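Local structure of glutathione S-transferase 1 (Ascaris suum, 4Q5F) at residues V165-A177 with K195-K207. The protein conjugates reduced glutathione to a wide range of hydrophobic electrophiles, of both foreign and internal origin, and can also act as a glutathione peroxidase. Numbering follows the deposited sequence.
Sequences VTWADLVITDSLA and KYIEHVRELPNIK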
loop_
_atom_site.group_PDB
_atom_site.type_symbol
_atom_site.label_atom_id
_atom_site.label_comp_id
_atom_site.label_asym_id
_atom_site.label_seq_id
_atom_site.Cartn_x
_atom_site.Cartn_y
_atom_site.Cartn_z
ATOM N N VAL B 165 11.754 17.708 -2.166
ATOM C CA VAL B 165 10.945 16.894 -1.267
ATOM C C VAL B 165 9.692 16.341 -1.952
ATOM O O VAL B 165 9.106 16.996 -2.815
ATOM C CB VAL B 165 10.539 17.710 -0.008
ATOM C CG1 VAL B 165 9.395 18.681 -0.317
ATOM C CG2 VAL B 165 10.168 16.787 1.139
ATOM N N THR B 166 9.300 15.130 -1.565
ATOM C CA THR B 166 8.058 14.518 -2.035
ATOM C C THR B 166 7.204 14.107 -0.837
ATOM O O THR B 166 7.652 14.187 0.307
ATOM C CB THR B 166 8.324 13.279 -2.915
ATOM O OG1 THR B 166 8.961 12.258 -2.136
ATOM C CG2 THR B 166 9.205 13.640 -4.105
ATOM N N TRP B 167 5.979 13.664 -1.097
ATOM C CA TRP B 167 5.064 13.311 -0.016
ATOM C C TRP B 167 5.551 12.092 0.760
ATOM O O TRP B 167 5.286 11.966 1.954
ATOM C CB TRP B 167 3.648 13.067 -0.550
ATOM C CG TRP B 167 3.531 11.925 -1.520
ATOM C CD1 TRP B 167 3.560 12.001 -2.883
ATOM C CD2 TRP B 167 3.348 10.538 -1.203
ATOM N NE1 TRP B 167 3.410 10.751 -3.432
ATOM C CE2 TRP B 167 3.279 9.836 -2.421
ATOM C CE3 TRP B 167 3.240 9.826 -0.005
ATOM C CZ2 TRP B 167 3.107 8.454 -2.478
ATOM C CZ3 TRP B 167 3.069 8.454 -0.065
ATOM C CH2 TRP B 167 3.004 7.783 -1.291
ATOM N N ALA B 168 6.267 11.199 0.084
ATOM C CA ALA B 168 6.824 10.023 0.742
ATOM C C ALA B 168 7.860 10.446 1.774
ATOM O O ALA B 168 7.940 9.868 2.857
ATOM C CB ALA B 168 7.442 9.083 -0.279
ATOM N N ASP B 169 8.648 11.461 1.433
ATOM C CA ASP B 169 9.655 11.983 2.350
ATOM C C ASP B 169 9.010 12.513 3.625
ATOM O O ASP B 169 9.478 12.241 4.730
ATOM C CB ASP B 169 10.460 13.099 1.682
ATOM C CG ASP B 169 11.258 12.612 0.486
ATOM O OD1 ASP B 169 11.967 11.591 0.617
ATOM O OD2 ASP B 169 11.176 13.251 -0.585
ATOM N N LEU B 170 7.929 13.272 3.463
ATOM C CA LEU B 170 7.254 13.900 4.592
ATOM C C LEU B 170 6.680 12.873 5.568
ATOM O O LEU B 170 6.828 13.006 6.783
ATOM C CB LEU B 170 6.132 14.814 4.091
ATOM C CG LEU B 170 6.555 15.952 3.156
ATOM C CD1 LEU B 170 5.334 16.689 2.629
ATOM C CD2 LEU B 170 7.497 16.915 3.864
ATOM N N VAL B 171 6.022 11.852 5.030
ATOM C CA VAL B 171 5.357 10.852 5.859
ATOM C C VAL B 171 6.364 9.910 6.513
ATOM O O VAL B 171 6.239 9.577 7.692
ATOM C CB VAL B 171 4.345 10.024 5.038
ATOM C CG1 VAL B 171 3.675 8.960 5.906
ATOM C CG2 VAL B 171 3.295 10.937 4.423
ATOM N N ILE B 172 7.353 9.475 5.737
ATOM C CA ILE B 172 8.356 8.536 6.225
ATOM C C ILE B 172 9.130 9.121 7.402
ATOM O O ILE B 172 9.202 8.513 8.469
ATOM C CB ILE B 172 9.337 8.132 5.095
ATOM C CG1 ILE B 172 8.636 7.201 4.105
ATOM C CG2 ILE B 172 10.580 7.432 5.658
ATOM C CD1 ILE B 172 9.406 6.958 2.821
ATOM N N THR B 173 9.703 10.302 7.203
ATOM C CA THR B 173 10.555 10.919 8.212
ATOM C C THR B 173 9.801 11.239 9.502
ATOM O O THR B 173 10.366 11.151 10.592
ATOM C CB THR B 173 11.202 12.207 7.682
ATOM O OG1 THR B 173 10.186 13.092 7.198
ATOM C CG2 THR B 173 12.173 11.883 6.559
ATOM N N ASP B 174 8.532 11.612 9.384
ATOM C CA ASP B 174 7.727 11.909 10.563
ATOM C C ASP B 174 7.493 10.642 11.372
ATOM O O ASP B 174 7.614 10.644 12.598
ATOM C CB ASP B 174 6.384 12.525 10.171
ATOM C CG ASP B 174 5.549 12.916 11.377
ATOM O OD1 ASP B 174 5.883 13.929 12.029
ATOM O OD2 ASP B 174 4.560 12.213 11.670
ATOM N N SER B 175 7.158 9.559 10.677
ATOM C CA SER B 175 6.879 8.284 11.326
ATOM C C SER B 175 8.137 7.728 11.988
ATOM O O SER B 175 8.099 7.294 13.138
ATOM C CB SER B 175 6.330 7.277 10.316
ATOM O OG SER B 175 5.276 7.841 9.559
ATOM N N LEU B 176 9.246 7.740 11.253
ATOM C CA LEU B 176 10.525 7.281 11.787
ATOM C C LEU B 176 10.910 8.091 13.019
ATOM O O LEU B 176 11.370 7.538 14.017
ATOM C CB LEU B 176 11.625 7.403 10.731
ATOM C CG LEU B 176 11.554 6.465 9.524
ATOM C CD1 LEU B 176 12.720 6.734 8.584
ATOM C CD2 LEU B 176 11.541 5.008 9.955
ATOM N N ALA B 177 10.716 9.405 12.938
ATOM C CA ALA B 177 11.024 10.299 14.048
ATOM C C ALA B 177 10.234 9.912 15.291
ATOM O O ALA B 177 10.767 9.902 16.399
ATOM C CB ALA B 177 10.721 11.736 13.658
ATOM N N LYS B 195 20.365 12.131 9.186
ATOM C CA LYS B 195 20.500 13.403 8.484
ATOM C C LYS B 195 19.253 13.670 7.650
ATOM O O LYS B 195 18.702 14.771 7.662
ATOM C CB LYS B 195 21.727 13.389 7.568
ATOM C CG LYS B 195 23.061 13.457 8.293
ATOM C CD LYS B 195 24.201 13.802 7.336
ATOM C CE LYS B 195 24.784 12.556 6.687
ATOM N NZ LYS B 195 25.751 12.846 5.589
ATOM N N TYR B 196 18.831 12.643 6.919
ATOM C CA TYR B 196 17.649 12.695 6.065
ATOM C C TYR B 196 16.416 13.162 6.834
ATOM O O TYR B 196 15.643 13.987 6.347
ATOM C CB TYR B 196 17.428 11.306 5.465
ATOM C CG TYR B 196 16.092 11.065 4.802
ATOM C CD1 TYR B 196 15.657 11.859 3.749
ATOM C CD2 TYR B 196 15.283 10.011 5.206
ATOM C CE1 TYR B 196 14.441 11.621 3.135
ATOM C CE2 TYR B 196 14.071 9.766 4.598
ATOM C CZ TYR B 196 13.656 10.573 3.564
ATOM O OH TYR B 196 12.448 10.325 2.958
ATOM N N ILE B 197 16.244 12.637 8.041
ATOM C CA ILE B 197 15.129 13.026 8.899
ATOM C C ILE B 197 15.324 14.446 9.425
ATOM O O ILE B 197 14.364 15.207 9.532
ATOM C CB ILE B 197 14.969 12.040 10.078
ATOM C CG1 ILE B 197 14.589 10.656 9.550
ATOM C CG2 ILE B 197 13.902 12.520 11.061
ATOM C CD1 ILE B 197 14.769 9.541 10.556
ATOM N N GLU B 198 16.564 14.798 9.751
ATOM C CA GLU B 198 16.876 16.138 10.238
ATOM C C GLU B 198 16.569 17.172 9.159
ATOM O O GLU B 198 15.998 18.226 9.435
ATOM C CB GLU B 198 18.353 16.230 10.628
ATOM C CG GLU B 198 18.722 17.504 11.374
ATOM C CD GLU B 198 20.222 17.736 11.426
ATOM O OE1 GLU B 198 20.806 18.097 10.381
ATOM O OE2 GLU B 198 20.819 17.551 12.508
ATOM N N HIS B 199 16.953 16.853 7.926
ATOM C CA HIS B 199 16.785 17.761 6.797
ATOM C C HIS B 199 15.315 18.086 6.535
ATOM O O HIS B 199 14.913 19.248 6.582
ATOM C CB HIS B 199 17.412 17.150 5.541
ATOM C CG HIS B 199 17.330 18.030 4.330
ATOM N ND1 HIS B 199 18.445 18.537 3.705
ATOM C CD2 HIS B 199 16.261 18.485 3.630
ATOM C CE1 HIS B 199 18.071 19.272 2.669
ATOM N NE2 HIS B 199 16.754 19.256 2.604
ATOM N N VAL B 200 14.526 17.054 6.246
ATOM C CA VAL B 200 13.117 17.219 5.895
ATOM C C VAL B 200 12.369 18.018 6.960
ATOM O O VAL B 200 11.554 18.881 6.641
ATOM C CB VAL B 200 12.429 15.842 5.709
ATOM C CG1 VAL B 200 10.917 15.999 5.431
ATOM C CG2 VAL B 200 13.129 15.047 4.602
ATOM N N ARG B 201 12.657 17.734 8.224
ATOM C CA ARG B 201 11.941 18.367 9.324
ATOM C C ARG B 201 12.477 19.763 9.633
ATOM O O ARG B 201 11.902 20.489 10.446
ATOM C CB ARG B 201 11.986 17.468 10.560
ATOM C CG ARG B 201 11.096 16.242 10.418
ATOM C CD ARG B 201 11.520 15.100 11.320
ATOM N NE ARG B 201 11.307 15.390 12.734
ATOM C CZ ARG B 201 10.131 15.304 13.348
ATOM N NH1 ARG B 201 9.043 14.949 12.674
ATOM N NH2 ARG B 201 10.038 15.583 14.641
ATOM N N GLU B 202 13.571 20.137 8.976
ATOM C CA GLU B 202 14.098 21.495 9.066
ATOM C C GLU B 202 13.579 22.364 7.922
ATOM O O GLU B 202 13.864 23.560 7.869
ATOM C CB GLU B 202 15.628 21.487 9.082
ATOM C CG GLU B 202 16.217 21.197 10.455
ATOM C CD GLU B 202 17.731 21.125 10.443
ATOM O OE1 GLU B 202 18.329 21.279 9.356
ATOM O OE2 GLU B 202 18.324 20.916 11.522
ATOM N N LEU B 203 12.821 21.762 7.008
ATOM C CA LEU B 203 12.128 22.532 5.979
ATOM C C LEU B 203 11.210 23.541 6.671
ATOM O O LEU B 203 10.488 23.170 7.597
ATOM C CB LEU B 203 11.315 21.616 5.064
ATOM C CG LEU B 203 12.104 20.750 4.077
ATOM C CD1 LEU B 203 11.199 19.706 3.440
ATOM C CD2 LEU B 203 12.754 21.612 3.003
ATOM N N PRO B 204 11.233 24.814 6.230
ATOM C CA PRO B 204 10.531 25.900 6.932
ATOM C C PRO B 204 9.074 25.611 7.301
ATOM O O PRO B 204 8.688 25.834 8.449
ATOM C CB PRO B 204 10.600 27.058 5.934
ATOM C CG PRO B 204 11.837 26.806 5.167
ATOM C CD PRO B 204 11.941 25.315 5.035
ATOM N N ASN B 205 8.279 25.131 6.349
ATOM C CA ASN B 205 6.862 24.881 6.605
ATOM C C ASN B 205 6.648 23.695 7.541
ATOM O O ASN B 205 5.737 23.703 8.369
ATOM C CB ASN B 205 6.109 24.652 5.296
ATOM C CG ASN B 205 6.001 25.909 4.454
ATOM O OD1 ASN B 205 6.073 27.024 4.971
ATOM N ND2 ASN B 205 5.821 25.736 3.149
ATOM N N ILE B 206 7.487 22.675 7.401
ATOM C CA ILE B 206 7.429 21.514 8.277
ATOM C C ILE B 206 7.911 21.904 9.665
ATOM O O ILE B 206 7.300 21.545 10.672
ATOM C CB ILE B 206 8.307 20.363 7.744
ATOM C CG1 ILE B 206 7.885 19.985 6.322
ATOM C CG2 ILE B 206 8.236 19.150 8.669
ATOM C CD1 ILE B 206 6.420 19.604 6.182
ATOM N N LYS B 207 9.015 22.640 9.706
ATOM C CA LYS B 207 9.595 23.096 10.961
ATOM C C LYS B 207 8.574 23.913 11.739
ATOM O O LYS B 207 8.451 23.782 12.956
ATOM C CB LYS B 207 10.838 23.940 10.687
ATOM C CG LYS B 207 11.679 24.216 11.917
ATOM C CD LYS B 207 12.913 25.028 11.566
HETATM O O HOH W 1 7.257 13.198 14.368
#
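T173 is the bump on helix 167-177 that fills the hollow between Y196, I197 and V200 of helix 195-201. Its CG2 methyl sits over one face of the Y196 ring, 3.8 Å from the centroid, a CH-pi contact. A threonine suits this place because the other branch can turn back: with chi1 at 55°, OG1 donates to D169 O at 2.7 Å, so the buried hydroxyl is satisfied while its flank still packs on V200 CG1. The short helix axes pass 9.3 Å apart, crossing at -116°. In its plane the same ring is held at the edge, Y196 OH donating to the anti lone pair of D169 OD1 (2.7 Å). D169 OD2 meanwhile accepts from the N-cap T166 N, the capping-box bond, and V165 CG2 touches L170 CD2 (3.8 Å) as a hydrophobic staple; this pair is the known GST motif here, consistent with fixing the helix start. V165 CG2 also meets L203 CD1, and L170 CD2 enters the notch beside V200 CG1, 3.7 Å from I206 CD1. I197 is a bump in turn, CD1 on L176 CB (3.8 Å) and CG2 beside A177 CB. The A177 methyl, short enough to leave room, lies over the centre of the R201 guanidinium. D174 OD1 has its main salt-bridge partner in R213; R201 NH1 adds a longer one (3.4 Å), and a water donating to D174 O and OD1 accepts only weakly from NH1.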